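Local coordinates for protein particle-associated glycoside hydrolase (Acinetobacter phage Fri1, PDB 6C72) that acts as the phage tailspike, a depolymerase that degrades the capsular polysaccharide of Acinetobacter baumannii during virus entry, at residues Pro472-Val477 with Tyr485-Ile490; Leu503-Arg508 with Leu532-Asp537; Ser509-Thr514 with Val581-Ala586. One frame throughout, in Å; residues are numbered along the deposited sequence.

All three interactions lie in the small C-terminal beta domain, beyond the long stack of parallel strands that forms the body of the tailspike subunit. Interactions 1 and 3 have centres about 10 Å apart and share one antiparallel sheet, in which strand 485-494 pairs with strand 576-585: Tyr485 N reaches Ser585 O at 2.7 Å. Interactions 3 and 2, about 7 Å apart between centres, adjoin through the pairing of 509-514 with 532-537. Interaction 2 brings in the chain from a second sheet. The zinc ion bound by Asp519, Thr521, Ser573 and Asn575 involves residues just beyond the far ends of the two strands paired in interaction 3.

Interaction 1 of 3, residues Pro472-Val477 with Tyr485-Ile490; sequences PDISGV and YFNTEI
Ser475 O accepts the backbone N-H of Thr488 from the facing strand, N to O 2.8 Å, with the donor lying in the carbonyl plane; Asn487 CA adds a CA-H...O contact to the same oxygen at 3.3 Å. This carbonyl belongs to a beta hairpin in which strands 475-478 and 485-494 run antiparallel, 169° apart over the segments compared here. Ser475 with Thr488 and Val477 with Phe486 are the hydrogen-bonded pairs; Gly476 and Asn487 form the non-hydrogen-bonded pair between them. At Gly476 the strands come close, and Phe486 O sits 3.0 Å from its CA, an approach helped by the lack of a side chain there. The same CA also lies at the edge of the Phe486 ring.

Before the paired part, water continues the join. Two waters lie on Asp473 O, one also taking the N-H of Ile490 and the other also bridging to Glu489 OE2. That carboxylate oxygen has a salt bridge to Lys592 as well, so the start of the hairpin is tied to the C-terminal stretch of the chain. Asp473 itself turns its carboxylate to Lys478 of a second subunit, and Lys580 of a third subunit makes a cation-pi contact with the Phe486 ring; the hairpin thus lies at the trimer interface.

On the face of Ser475, Val477, Phe486 and Thr488, Val477 CG1 rests 3.9 Å from Phe486 CB, and Thr488 CG2 comes 3.6 Å from Ser475 CB. Asn487 is on the other face, and the Ile474 side chain crosses it at a slant. Ile474 is stretched out, CG1 trans to the backbone N (chi1 -178°), which brings its CD1 methyl to the oxygen end of the Asn487 amide, 3.4 Å from Asn487 OD1.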
ATOM      1  N   PRO A 472     -35.739  -8.825  -8.966  1.00 29.43           N
ATOM      2  CA  PRO A 472     -35.085  -9.468 -10.111  1.00 29.21           C
ATOM      3  C   PRO A 472     -36.070  -9.676 -11.259  1.00 28.91           C
ATOM      4  O   PRO A 472     -37.283  -9.539 -11.099  1.00 28.69           O
ATOM      5  CB  PRO A 472     -34.612 -10.806  -9.529  1.00 28.77           C
ATOM      6  CG  PRO A 472     -35.669 -11.123  -8.483  1.00 28.45           C
ATOM      7  CD  PRO A 472     -36.087  -9.781  -7.897  1.00 28.90           C
ATOM      8  N   ASP A 473     -35.523  -9.973 -12.439  1.00 44.47           N
ATOM      9  CA  ASP A 473     -36.357 -10.254 -13.606  1.00 44.00           C
ATOM     10  C   ASP A 473     -36.832 -11.697 -13.688  1.00 43.53           C
ATOM     11  O   ASP A 473     -37.655 -12.013 -14.553  1.00 43.04           O
ATOM     12  CB  ASP A 473     -35.615  -9.904 -14.892  1.00 43.96           C
ATOM     13  CG  ASP A 473     -35.406  -8.412 -15.059  1.00 44.25           C
ATOM     14  OD1 ASP A 473     -35.963  -7.625 -14.264  1.00 44.53           O
ATOM     15  OD2 ASP A 473     -34.683  -8.024 -16.001  1.00 44.24           O
ATOM     16  N   ILE A 474     -36.330 -12.573 -12.831  1.00 39.05           N
ATOM     17  CA  ILE A 474     -36.822 -13.939 -12.720  1.00 38.69           C
ATOM     18  C   ILE A 474     -36.640 -14.356 -11.274  1.00 38.77           C
ATOM     19  O   ILE A 474     -35.695 -13.925 -10.607  1.00 39.10           O
ATOM     20  CB  ILE A 474     -36.108 -14.903 -13.694  1.00 38.91           C
ATOM     21  CG1 ILE A 474     -36.695 -16.311 -13.581  1.00 38.77           C
ATOM     22  CG2 ILE A 474     -34.624 -14.944 -13.428  1.00 39.44           C
ATOM     23  CD1 ILE A 474     -36.216 -17.252 -14.663  1.00 39.03           C
ATOM     24  N   SER A 475     -37.569 -15.154 -10.769  1.00 39.94           N
ATOM     25  CA  SER A 475     -37.564 -15.496  -9.361  1.00 39.99           C
ATOM     26  C   SER A 475     -37.965 -16.952  -9.187  1.00 39.85           C
ATOM     27  O   SER A 475     -38.642 -17.535 -10.037  1.00 39.51           O
ATOM     28  CB  SER A 475     -38.525 -14.583  -8.592  1.00 39.60           C
ATOM     29  OG  SER A 475     -38.502 -14.863  -7.209  1.00 39.60           O
ATOM     30  N   GLY A 476     -37.588 -17.523  -8.050  1.00 31.29           N
ATOM     31  CA  GLY A 476     -38.086 -18.856  -7.761  1.00 31.00           C
ATOM     32  C   GLY A 476     -37.208 -19.620  -6.780  1.00 31.39           C
ATOM     33  O   GLY A 476     -36.512 -19.030  -5.952  1.00 31.60           O
ATOM     34  N   VAL A 477     -37.289 -20.945  -6.890  1.00 31.39           N
ATOM     35  CA  VAL A 477     -36.715 -21.846  -5.901  1.00 31.58           C
ATOM     36  C   VAL A 477     -36.533 -23.190  -6.584  1.00 31.86           C
ATOM     37  O   VAL A 477     -37.242 -23.515  -7.540  1.00 31.71           O
ATOM     38  CB  VAL A 477     -37.634 -21.939  -4.653  1.00 31.03           C
ATOM     39  CG1 VAL A 477     -38.966 -22.585  -5.017  1.00 30.49           C
ATOM     40  CG2 VAL A 477     -36.960 -22.697  -3.505  1.00 31.28           C
ATOM     41  N   TYR A 485     -37.996 -27.487 -10.104  1.00 29.89           N
ATOM     42  CA  TYR A 485     -37.788 -26.061 -10.312  1.00 29.99           C
ATOM     43  C   TYR A 485     -39.105 -25.302 -10.311  1.00 29.12           C
ATOM     44  O   TYR A 485     -40.126 -25.791 -10.805  1.00 28.61           O
ATOM     45  CB  TYR A 485     -37.045 -25.794 -11.627  1.00 30.78           C
ATOM     46  CG  TYR A 485     -35.672 -26.399 -11.652  1.00 31.34           C
ATOM     47  CD1 TYR A 485     -35.485 -27.724 -12.007  1.00 31.49           C
ATOM     48  CD2 TYR A 485     -34.557 -25.645 -11.305  1.00 31.55           C
ATOM     49  CE1 TYR A 485     -34.225 -28.291 -12.008  1.00 31.79           C
ATOM     50  CE2 TYR A 485     -33.291 -26.195 -11.321  1.00 31.81           C
ATOM     51  CZ  TYR A 485     -33.129 -27.517 -11.677  1.00 31.92           C
ATOM     52  OH  TYR A 485     -31.864 -28.069 -11.694  1.00 32.09           O
ATOM     53  N   PHE A 486     -39.061 -24.101  -9.747  1.00 31.00           N
ATOM     54  CA  PHE A 486     -40.164 -23.152  -9.784  1.00 30.15           C
ATOM     55  C   PHE A 486     -39.588 -21.814 -10.227  1.00 30.44           C
ATOM     56  O   PHE A 486     -38.739 -21.247  -9.538  1.00 30.86           O
ATOM     57  CB  PHE A 486     -40.847 -23.053  -8.419  1.00 29.60           C
ATOM     58  CG  PHE A 486     -41.934 -22.028  -8.354  1.00 28.92           C
ATOM     59  CD1 PHE A 486     -41.644 -20.719  -8.029  1.00 29.02           C
ATOM     60  CD2 PHE A 486     -43.247 -22.375  -8.602  1.00 28.28           C
ATOM     61  CE1 PHE A 486     -42.635 -19.770  -7.962  1.00 28.61           C
ATOM     62  CE2 PHE A 486     -44.257 -21.426  -8.540  1.00 27.86           C
ATOM     63  CZ  PHE A 486     -43.953 -20.122  -8.225  1.00 28.08           C
ATOM     64  N   ASN A 487     -40.004 -21.337 -11.395  1.00 31.84           N
ATOM     65  CA  ASN A 487     -39.554 -20.061 -11.933  1.00 32.02           C
ATOM     66  C   ASN A 487     -40.754 -19.212 -12.284  1.00 31.01           C
ATOM     67  O   ASN A 487     -41.732 -19.699 -12.862  1.00 30.42           O
ATOM     68  CB  ASN A 487     -38.676 -20.214 -13.171  1.00 32.90           C
ATOM     69  CG  ASN A 487     -37.290 -20.691 -12.829  1.00 34.14           C
ATOM     70  OD1 ASN A 487     -36.413 -19.885 -12.511  1.00 34.21           O
ATOM     71  ND2 ASN A 487     -37.077 -22.008 -12.879  1.00 34.64           N
ATOM     72  N   THR A 488     -40.661 -17.932 -11.965  1.00 34.86           N
ATOM     73  CA  THR A 488     -41.750 -17.011 -12.218  1.00 34.30           C
ATOM     74  C   THR A 488     -41.215 -15.781 -12.950  1.00 34.60           C
ATOM     75  O   THR A 488     -40.147 -15.264 -12.610  1.00 35.19           O
ATOM     76  CB  THR A 488     -42.458 -16.661 -10.890  1.00 34.18           C
ATOM     77  OG1 THR A 488     -43.471 -15.679 -11.114  1.00 34.11           O
ATOM     78  CG2 THR A 488     -41.485 -16.128  -9.872  1.00 34.72           C
ATOM     79  N   GLU A 489     -41.924 -15.374 -14.004  1.00 32.01           N
ATOM     80  CA  GLU A 489     -41.661 -14.145 -14.743  1.00 32.28           C
ATOM     81  C   GLU A 489     -42.965 -13.370 -14.901  1.00 32.06           C
ATOM     82  O   GLU A 489     -44.061 -13.917 -14.742  1.00 31.66           O
ATOM     83  CB  GLU A 489     -41.042 -14.414 -16.127  1.00 32.28           C
ATOM     84  CG  GLU A 489     -39.604 -14.893 -16.103  1.00 32.93           C
ATOM     85  CD  GLU A 489     -39.065 -15.197 -17.491  1.00 33.03           C
ATOM     86  OE1 GLU A 489     -39.818 -15.744 -18.325  1.00 32.51           O
ATOM     87  OE2 GLU A 489     -37.879 -14.893 -17.751  1.00 33.61           O
ATOM     88  N   ILE A 490     -42.842 -12.096 -15.269  1.00 27.96           N
ATOM     89  CA  ILE A 490     -43.992 -11.198 -15.285  1.00 28.08           C
ATOM     90  C   ILE A 490     -43.811 -10.166 -16.392  1.00 28.11           C
ATOM     91  O   ILE A 490     -42.708  -9.645 -16.615  1.00 28.38           O
ATOM     92  CB  ILE A 490     -44.178 -10.555 -13.894  1.00 28.71           C
ATOM     93  CG1 ILE A 490     -45.571  -9.942 -13.743  1.00 28.95           C
ATOM     94  CG2 ILE A 490     -43.059  -9.552 -13.592  1.00 29.30           C
ATOM     95  CD1 ILE A 490     -45.894  -9.513 -12.294  1.00 29.51           C
TER
HETATM   96  O   HOH W   1     -39.985 -10.977 -15.143  1.00 29.32           O
HETATM   97  O   HOH W   2     -37.984 -12.202 -17.286  1.00 37.49           O

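Interaction 2 of 3, residues Leu503-Arg508 with Leu532-Asp537; sequences LTVPLR and LFVNSD
A turn between two sheets of the C-terminal domain makes this contact: residues 505-508 leave strand 500-504 of the four-stranded sheet and lead into strand 509-517 of the six-stranded one, passing alongside the end of strand 528-536. At the start of the turn, where the two backbones are still well apart, Val505 and Val534 meet through methyls, Val505 CG2 to Val534 CG1 at 3.9 Å, although their CA atoms are 8.0 Å apart. Both CB atoms are directed at the other segment, Val505 from the loop and Val534 from its strand; the side chains meet at a slant, and Trp560 packs on both of them.

Further along, a water bridges the two segments. It donates to Pro506 O and accepts from Ser536 OG, each at 2.8 Å, so the carbonyl of the turn is linked to the strand without touching it directly. Ser536 OG is also bonded to Thr541 OG1, which couples the water site to the next strand of the sheet.

The two segments close at Arg508, whose N-H reaches Asp537 O at 3.0 Å. The bond is fairly straight at the hydrogen (159°), yet the donor stands well above the carbonyl plane and not on a lone pair. Leu507 lies beside this oxygen: its CD2 methyl is 3.4 Å from Asp537 O, placed there by a CG that sits next to the backbone N (chi1 -71°). Arg508 CG flanks the same oxygen, and its chain then extends so that NE bonds Asn538 OD1. Arg508 CA also approaches Ser536 O at 3.2 Å.

Asp537 OD1 meanwhile accepts from the backbone N of Ser539 and Thr540, bracing the turn after the strand, while OD2 forms a salt bridge with Lys527 of a third subunit. With the valines and Trp560 between the two antiparallel sheets, this connection is consistent with a beta-sandwich-like C-terminal domain.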
ATOM      1  N   LEU A 503     -47.803 -15.906 -25.149  1.00 30.49           N
ATOM      2  CA  LEU A 503     -46.784 -16.814 -24.624  1.00 30.76           C
ATOM      3  C   LEU A 503     -47.073 -18.251 -25.027  1.00 30.43           C
ATOM      4  O   LEU A 503     -48.183 -18.596 -25.433  1.00 29.89           O
ATOM      5  CB  LEU A 503     -46.674 -16.730 -23.097  1.00 31.16           C
ATOM      6  CG  LEU A 503     -47.911 -17.104 -22.265  1.00 30.95           C
ATOM      7  CD1 LEU A 503     -47.986 -18.591 -21.969  1.00 30.71           C
ATOM      8  CD2 LEU A 503     -47.924 -16.311 -20.961  1.00 31.47           C
ATOM      9  N   THR A 504     -46.044 -19.089 -24.886  1.00 29.28           N
ATOM     10  CA  THR A 504     -46.131 -20.530 -25.093  1.00 29.33           C
ATOM     11  C   THR A 504     -45.479 -21.216 -23.902  1.00 30.05           C
ATOM     12  O   THR A 504     -44.300 -20.980 -23.619  1.00 30.84           O
ATOM     13  CB  THR A 504     -45.433 -20.937 -26.393  1.00 29.62           C
ATOM     14  OG1 THR A 504     -46.108 -20.334 -27.502  1.00 28.87           O
ATOM     15  CG2 THR A 504     -45.446 -22.434 -26.577  1.00 30.01           C
ATOM     16  N   VAL A 505     -46.239 -22.055 -23.204  1.00 28.75           N
ATOM     17  CA  VAL A 505     -45.734 -22.748 -22.020  1.00 29.41           C
ATOM     18  C   VAL A 505     -44.889 -23.933 -22.477  1.00 30.49           C
ATOM     19  O   VAL A 505     -45.175 -24.535 -23.523  1.00 30.44           O
ATOM     20  CB  VAL A 505     -46.879 -23.192 -21.089  1.00 28.79           C
ATOM     21  CG1 VAL A 505     -47.633 -21.986 -20.552  1.00 28.22           C
ATOM     22  CG2 VAL A 505     -47.824 -24.118 -21.824  1.00 28.29           C
ATOM     23  N   PRO A 506     -43.849 -24.301 -21.739  1.00 26.84           N
ATOM     24  CA  PRO A 506     -42.992 -25.412 -22.160  1.00 28.29           C
ATOM     25  C   PRO A 506     -43.662 -26.755 -21.903  1.00 28.59           C
ATOM     26  O   PRO A 506     -44.663 -26.860 -21.191  1.00 27.54           O
ATOM     27  CB  PRO A 506     -41.740 -25.240 -21.287  1.00 29.40           C
ATOM     28  CG  PRO A 506     -42.233 -24.564 -20.074  1.00 28.62           C
ATOM     29  CD  PRO A 506     -43.369 -23.673 -20.496  1.00 27.03           C
ATOM     30  N   LEU A 507     -43.075 -27.793 -22.488  1.00 30.98           N
ATOM     31  CA  LEU A 507     -43.507 -29.152 -22.196  1.00 31.75           C
ATOM     32  C   LEU A 507     -43.030 -29.565 -20.806  1.00 32.27           C
ATOM     33  O   LEU A 507     -42.308 -28.826 -20.125  1.00 32.46           O
ATOM     34  CB  LEU A 507     -42.974 -30.115 -23.255  1.00 32.43           C
ATOM     35  CG  LEU A 507     -43.620 -30.004 -24.634  1.00 31.73           C
ATOM     36  CD1 LEU A 507     -42.787 -30.721 -25.676  1.00 32.17           C
ATOM     37  CD2 LEU A 507     -45.024 -30.582 -24.566  1.00 31.18           C
ATOM     38  N   ARG A 508     -43.455 -30.762 -20.381  1.00 37.34           N
ATOM     39  CA  ARG A 508     -42.960 -31.382 -19.146  1.00 37.30           C
ATOM     40  C   ARG A 508     -43.025 -30.418 -17.966  1.00 36.56           C
ATOM     41  O   ARG A 508     -42.068 -30.275 -17.203  1.00 36.98           O
ATOM     42  CB  ARG A 508     -41.530 -31.892 -19.315  1.00 38.19           C
ATOM     43  CG  ARG A 508     -41.263 -32.669 -20.582  1.00 38.57           C
ATOM     44  CD  ARG A 508     -39.817 -33.115 -20.581  1.00 38.99           C
ATOM     45  NE  ARG A 508     -39.419 -33.826 -21.791  1.00 39.25           N
ATOM     46  CZ  ARG A 508     -38.220 -34.371 -21.956  1.00 39.55           C
ATOM     47  NH1 ARG A 508     -37.311 -34.286 -20.988  1.00 39.62           N
ATOM     48  NH2 ARG A 508     -37.926 -34.999 -23.082  1.00 39.75           N
ATOM     49  N   LEU A 532     -55.105 -19.123 -14.955  1.00 26.71           N
ATOM     50  CA  LEU A 532     -55.097 -20.167 -15.966  1.00 26.43           C
ATOM     51  C   LEU A 532     -54.038 -21.195 -15.594  1.00 26.28           C
ATOM     52  O   LEU A 532     -52.942 -20.835 -15.143  1.00 26.13           O
ATOM     53  CB  LEU A 532     -54.809 -19.590 -17.363  1.00 26.34           C
ATOM     54  CG  LEU A 532     -55.707 -18.463 -17.893  1.00 26.75           C
ATOM     55  CD1 LEU A 532     -55.348 -18.125 -19.314  1.00 27.50           C
ATOM     56  CD2 LEU A 532     -57.195 -18.818 -17.799  1.00 27.37           C
ATOM     57  N   PHE A 533     -54.354 -22.472 -15.815  1.00 29.17           N
ATOM     58  CA  PHE A 533     -53.524 -23.592 -15.381  1.00 29.36           C
ATOM     59  C   PHE A 533     -53.240 -24.509 -16.562  1.00 29.91           C
ATOM     60  O   PHE A 533     -54.093 -24.689 -17.435  1.00 30.45           O
ATOM     61  CB  PHE A 533     -54.216 -24.392 -14.265  1.00 29.82           C
ATOM     62  CG  PHE A 533     -54.598 -23.560 -13.076  1.00 30.02           C
ATOM     63  CD1 PHE A 533     -55.747 -22.786 -13.091  1.00 30.17           C
ATOM     64  CD2 PHE A 533     -53.795 -23.543 -11.943  1.00 30.40           C
ATOM     65  CE1 PHE A 533     -56.085 -22.016 -11.993  1.00 30.72           C
ATOM     66  CE2 PHE A 533     -54.131 -22.780 -10.838  1.00 30.94           C
ATOM     67  CZ  PHE A 533     -55.269 -22.017 -10.856  1.00 31.10           C
ATOM     68  N   VAL A 534     -52.023 -25.038 -16.620  1.00 32.23           N
ATOM     69  CA  VAL A 534     -51.610 -25.954 -17.678  1.00 33.48           C
ATOM     70  C   VAL A 534     -50.731 -27.039 -17.072  1.00 33.86           C
ATOM     71  O   VAL A 534     -49.875 -26.755 -16.229  1.00 33.15           O
ATOM     72  CB  VAL A 534     -50.827 -25.231 -18.794  1.00 34.13           C
ATOM     73  CG1 VAL A 534     -50.683 -26.131 -20.002  1.00 36.58           C
ATOM     74  CG2 VAL A 534     -51.502 -23.956 -19.176  1.00 33.70           C
ATOM     75  N   ASN A 535     -50.901 -28.273 -17.531  1.00 33.63           N
ATOM     76  CA  ASN A 535     -49.941 -29.328 -17.236  1.00 34.40           C
ATOM     77  C   ASN A 535     -49.677 -30.102 -18.519  1.00 36.47           C
ATOM     78  O   ASN A 535     -50.611 -30.420 -19.264  1.00 37.13           O
ATOM     79  CB  ASN A 535     -50.442 -30.261 -16.128  1.00 34.19           C
ATOM     80  CG  ASN A 535     -49.310 -31.023 -15.439  1.00 34.59           C
ATOM     81  OD1 ASN A 535     -49.536 -32.055 -14.802  1.00 34.82           O
ATOM     82  ND2 ASN A 535     -48.092 -30.512 -15.564  1.00 34.52           N
ATOM     83  N   SER A 536     -48.405 -30.366 -18.798  1.00 28.50           N
ATOM     84  CA  SER A 536     -48.017 -31.098 -19.990  1.00 30.98           C
ATOM     85  C   SER A 536     -46.986 -32.156 -19.647  1.00 31.66           C
ATOM     86  O   SER A 536     -46.123 -31.943 -18.795  1.00 30.38           O
ATOM     87  CB  SER A 536     -47.431 -30.169 -21.052  1.00 31.62           C
ATOM     88  OG  SER A 536     -48.330 -29.131 -21.346  1.00 31.16           O
ATOM     89  N   ASP A 537     -47.062 -33.288 -20.344  1.00 31.35           N
ATOM     90  CA  ASP A 537     -45.942 -34.215 -20.351  1.00 32.34           C
ATOM     91  C   ASP A 537     -45.074 -33.906 -21.569  1.00 33.52           C
ATOM     92  O   ASP A 537     -44.996 -32.743 -21.986  1.00 32.67           O
ATOM     93  CB  ASP A 537     -46.432 -35.662 -20.346  1.00 32.96           C
ATOM     94  CG  ASP A 537     -47.360 -35.970 -21.509  1.00 33.38           C
ATOM     95  OD1 ASP A 537     -47.365 -35.214 -22.510  1.00 33.80           O
ATOM     96  OD2 ASP A 537     -48.085 -36.981 -21.421  1.00 33.04           O
TER
HETATM   97  O   HOH W   3     -47.127 -27.145 -19.812  1.00 37.60           O

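Interaction 3 of 3, residues Ser509-Thr514 with Val581-Ala586; sequences SGCKIT and VDVFSA
Ile513 and Val581 lie side by side on one face of an antiparallel pair and point the same way, Ile513 CG1 being 3.9 Å from Val581 CG1. Farther along this face the thiol of Cys511 reaches toward the fork of Val583, its SG 4.0 Å from both CG1 and CG2 of that valine. Val583 CG1 also meets Ser509 CB, so Val583 touches both Cys511 and Ser509 across the ladder.

The other face carries Lys512, Asp582 and Phe584. Phe584 turns its ring with an edge toward the facing strand: Gly510 O lies in the ring plane, 3.2 Å from Phe584 CD1. That oxygen also accepts the Phe584 N-H at 2.7 Å, nearly in line with the carbonyl bond; this bond holds the residue, and the ring edge comes up beside the same oxygen. Lys512 and Asp582 leave on the same face, but their charged ends do not meet, Lys512 NZ being 5.2 Å from Asp582 OD2. The lysine chain is fully extended, starting with CG trans to the backbone N (chi1 -177°), and NZ bridges to Glu531, while Asp582 OD1 is bound by Lys580. Reciprocal backbone bonds between Lys512 and Asp582 fix this level of the ladder.

The Cys511 and Val583 face looks into the domain, where Val505 and Val593 pack on it; the Lys512 face meets Tyr529 of a third subunit and Lys512 of a second. Within the six-stranded sheet, strands 509-517 and 576-585 are the central pair, flanked by strand 528-536 beside the former and strand 485-494 beside the latter.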
ATOM      1  N   SER A 509     -44.136 -29.703 -17.838  1.00 33.74           N
ATOM      2  CA  SER A 509     -44.194 -28.665 -16.823  1.00 32.36           C
ATOM      3  C   SER A 509     -45.645 -28.391 -16.485  1.00 31.34           C
ATOM      4  O   SER A 509     -46.544 -28.689 -17.271  1.00 31.78           O
ATOM      5  CB  SER A 509     -43.504 -27.367 -17.280  1.00 32.23           C
ATOM      6  OG  SER A 509     -44.154 -26.754 -18.383  1.00 31.70           O
ATOM      7  N   GLY A 510     -45.861 -27.893 -15.277  1.00 32.10           N
ATOM      8  CA  GLY A 510     -47.141 -27.338 -14.870  1.00 31.22           C
ATOM      9  C   GLY A 510     -46.980 -25.830 -14.724  1.00 30.69           C
ATOM     10  O   GLY A 510     -45.979 -25.364 -14.181  1.00 31.48           O
ATOM     11  N   CYS A 511     -47.958 -25.087 -15.213  1.00 39.90           N
ATOM     12  CA  CYS A 511     -47.871 -23.639 -15.216  1.00 39.60           C
ATOM     13  C   CYS A 511     -49.152 -23.037 -14.677  1.00 39.12           C
ATOM     14  O   CYS A 511     -50.244 -23.557 -14.914  1.00 38.84           O
ATOM     15  CB  CYS A 511     -47.604 -23.109 -16.608  1.00 39.29           C
ATOM     16  SG  CYS A 511     -46.137 -23.849 -17.366  1.00 40.30           S
ATOM     17  N   LYS A 512     -49.005 -21.968 -13.910  1.00 31.32           N
ATOM     18  CA  LYS A 512     -50.121 -21.148 -13.464  1.00 31.20           C
ATOM     19  C   LYS A 512     -49.877 -19.720 -13.947  1.00 31.41           C
ATOM     20  O   LYS A 512     -48.840 -19.124 -13.631  1.00 32.51           O
ATOM     21  CB  LYS A 512     -50.263 -21.217 -11.941  1.00 32.12           C
ATOM     22  CG  LYS A 512     -51.439 -20.438 -11.397  1.00 32.38           C
ATOM     23  CD  LYS A 512     -51.343 -20.337  -9.916  1.00 33.50           C
ATOM     24  CE  LYS A 512     -52.424 -19.454  -9.350  1.00 33.99           C
ATOM     25  NZ  LYS A 512     -52.276 -19.358  -7.846  1.00 34.24           N
ATOM     26  N   ILE A 513     -50.818 -19.185 -14.725  1.00 31.99           N
ATOM     27  CA  ILE A 513     -50.742 -17.827 -15.270  1.00 32.00           C
ATOM     28  C   ILE A 513     -51.775 -16.973 -14.549  1.00 32.71           C
ATOM     29  O   ILE A 513     -52.960 -17.311 -14.540  1.00 32.26           O
ATOM     30  CB  ILE A 513     -51.003 -17.795 -16.787  1.00 30.86           C
ATOM     31  CG1 ILE A 513     -49.931 -18.558 -17.564  1.00 30.86           C
ATOM     32  CG2 ILE A 513     -51.081 -16.342 -17.270  1.00 30.88           C
ATOM     33  CD1 ILE A 513     -50.293 -19.952 -17.918  1.00 31.03           C
ATOM     34  N   THR A 514     -51.342 -15.866 -13.953  1.00 26.70           N
ATOM     35  CA  THR A 514     -52.240 -14.939 -13.273  1.00 27.23           C
ATOM     36  C   THR A 514     -52.352 -13.662 -14.084  1.00 27.00           C
ATOM     37  O   THR A 514     -51.339 -13.050 -14.418  1.00 26.51           O
ATOM     38  CB  THR A 514     -51.754 -14.623 -11.860  1.00 27.97           C
ATOM     39  OG1 THR A 514     -51.619 -15.847 -11.136  1.00 28.07           O
ATOM     40  CG2 THR A 514     -52.757 -13.733 -11.143  1.00 28.77           C
ATOM     41  N   VAL A 581     -46.428 -15.627 -14.719  1.00 32.67           N
ATOM     42  CA  VAL A 581     -46.373 -17.058 -14.981  1.00 32.76           C
ATOM     43  C   VAL A 581     -45.527 -17.741 -13.912  1.00 33.85           C
ATOM     44  O   VAL A 581     -44.399 -17.316 -13.637  1.00 34.28           O
ATOM     45  CB  VAL A 581     -45.801 -17.364 -16.373  1.00 32.26           C
ATOM     46  CG1 VAL A 581     -46.085 -18.816 -16.704  1.00 32.12           C
ATOM     47  CG2 VAL A 581     -46.422 -16.459 -17.404  1.00 31.45           C
ATOM     48  N   ASP A 582     -46.060 -18.822 -13.345  1.00 36.30           N
ATOM     49  CA  ASP A 582     -45.330 -19.717 -12.451  1.00 37.07           C
ATOM     50  C   ASP A 582     -45.142 -21.045 -13.174  1.00 37.34           C
ATOM     51  O   ASP A 582     -46.121 -21.663 -13.604  1.00 36.55           O
ATOM     52  CB  ASP A 582     -46.090 -19.943 -11.139  1.00 37.09           C
ATOM     53  CG  ASP A 582     -46.464 -18.645 -10.429  1.00 37.08           C
ATOM     54  OD1 ASP A 582     -45.770 -17.620 -10.607  1.00 37.09           O
ATOM     55  OD2 ASP A 582     -47.446 -18.658  -9.658  1.00 37.11           O
ATOM     56  N   VAL A 583     -43.896 -21.484 -13.318  1.00 25.46           N
ATOM     57  CA  VAL A 583     -43.582 -22.719 -14.028  1.00 26.11           C
ATOM     58  C   VAL A 583     -42.981 -23.709 -13.037  1.00 26.59           C
ATOM     59  O   VAL A 583     -42.003 -23.395 -12.344  1.00 27.29           O
ATOM     60  CB  VAL A 583     -42.617 -22.484 -15.208  1.00 26.47           C
ATOM     61  CG1 VAL A 583     -42.350 -23.788 -15.950  1.00 26.69           C
ATOM     62  CG2 VAL A 583     -43.155 -21.421 -16.156  1.00 24.76           C
ATOM     63  N   PHE A 584     -43.567 -24.903 -12.984  1.00 30.62           N
ATOM     64  CA  PHE A 584     -43.068 -26.031 -12.209  1.00 31.17           C
ATOM     65  C   PHE A 584     -42.471 -27.022 -13.201  1.00 31.63           C
ATOM     66  O   PHE A 584     -43.170 -27.463 -14.120  1.00 30.60           O
ATOM     67  CB  PHE A 584     -44.202 -26.700 -11.423  1.00 30.27           C
ATOM     68  CG  PHE A 584     -44.966 -25.771 -10.517  1.00 29.97           C
ATOM     69  CD1 PHE A 584     -45.857 -24.844 -11.030  1.00 29.12           C
ATOM     70  CD2 PHE A 584     -44.805 -25.842  -9.135  1.00 30.37           C
ATOM     71  CE1 PHE A 584     -46.552 -23.995 -10.193  1.00 29.10           C
ATOM     72  CE2 PHE A 584     -45.505 -24.996  -8.290  1.00 29.95           C
ATOM     73  CZ  PHE A 584     -46.377 -24.070  -8.825  1.00 29.61           C
ATOM     74  N   SER A 585     -41.204 -27.391 -13.021  1.00 30.23           N
ATOM     75  CA  SER A 585     -40.595 -28.318 -13.966  1.00 30.97           C
ATOM     76  C   SER A 585     -39.547 -29.156 -13.255  1.00 32.12           C
ATOM     77  O   SER A 585     -39.128 -28.849 -12.137  1.00 32.38           O
ATOM     78  CB  SER A 585     -39.970 -27.584 -15.147  1.00 32.12           C
ATOM     79  OG  SER A 585     -38.844 -26.842 -14.730  1.00 33.33           O
ATOM     80  N   ALA A 586     -39.099 -30.212 -13.931  1.00 26.91           N
ATOM     81  CA  ALA A 586     -38.047 -31.070 -13.397  1.00 27.97           C
ATOM     82  C   ALA A 586     -36.663 -30.708 -13.912  1.00 29.58           C
ATOM     83  O   ALA A 586     -35.667 -31.225 -13.395  1.00 30.28           O
ATOM     84  CB  ALA A 586     -38.332 -32.539 -13.738  1.00 27.63           C
TER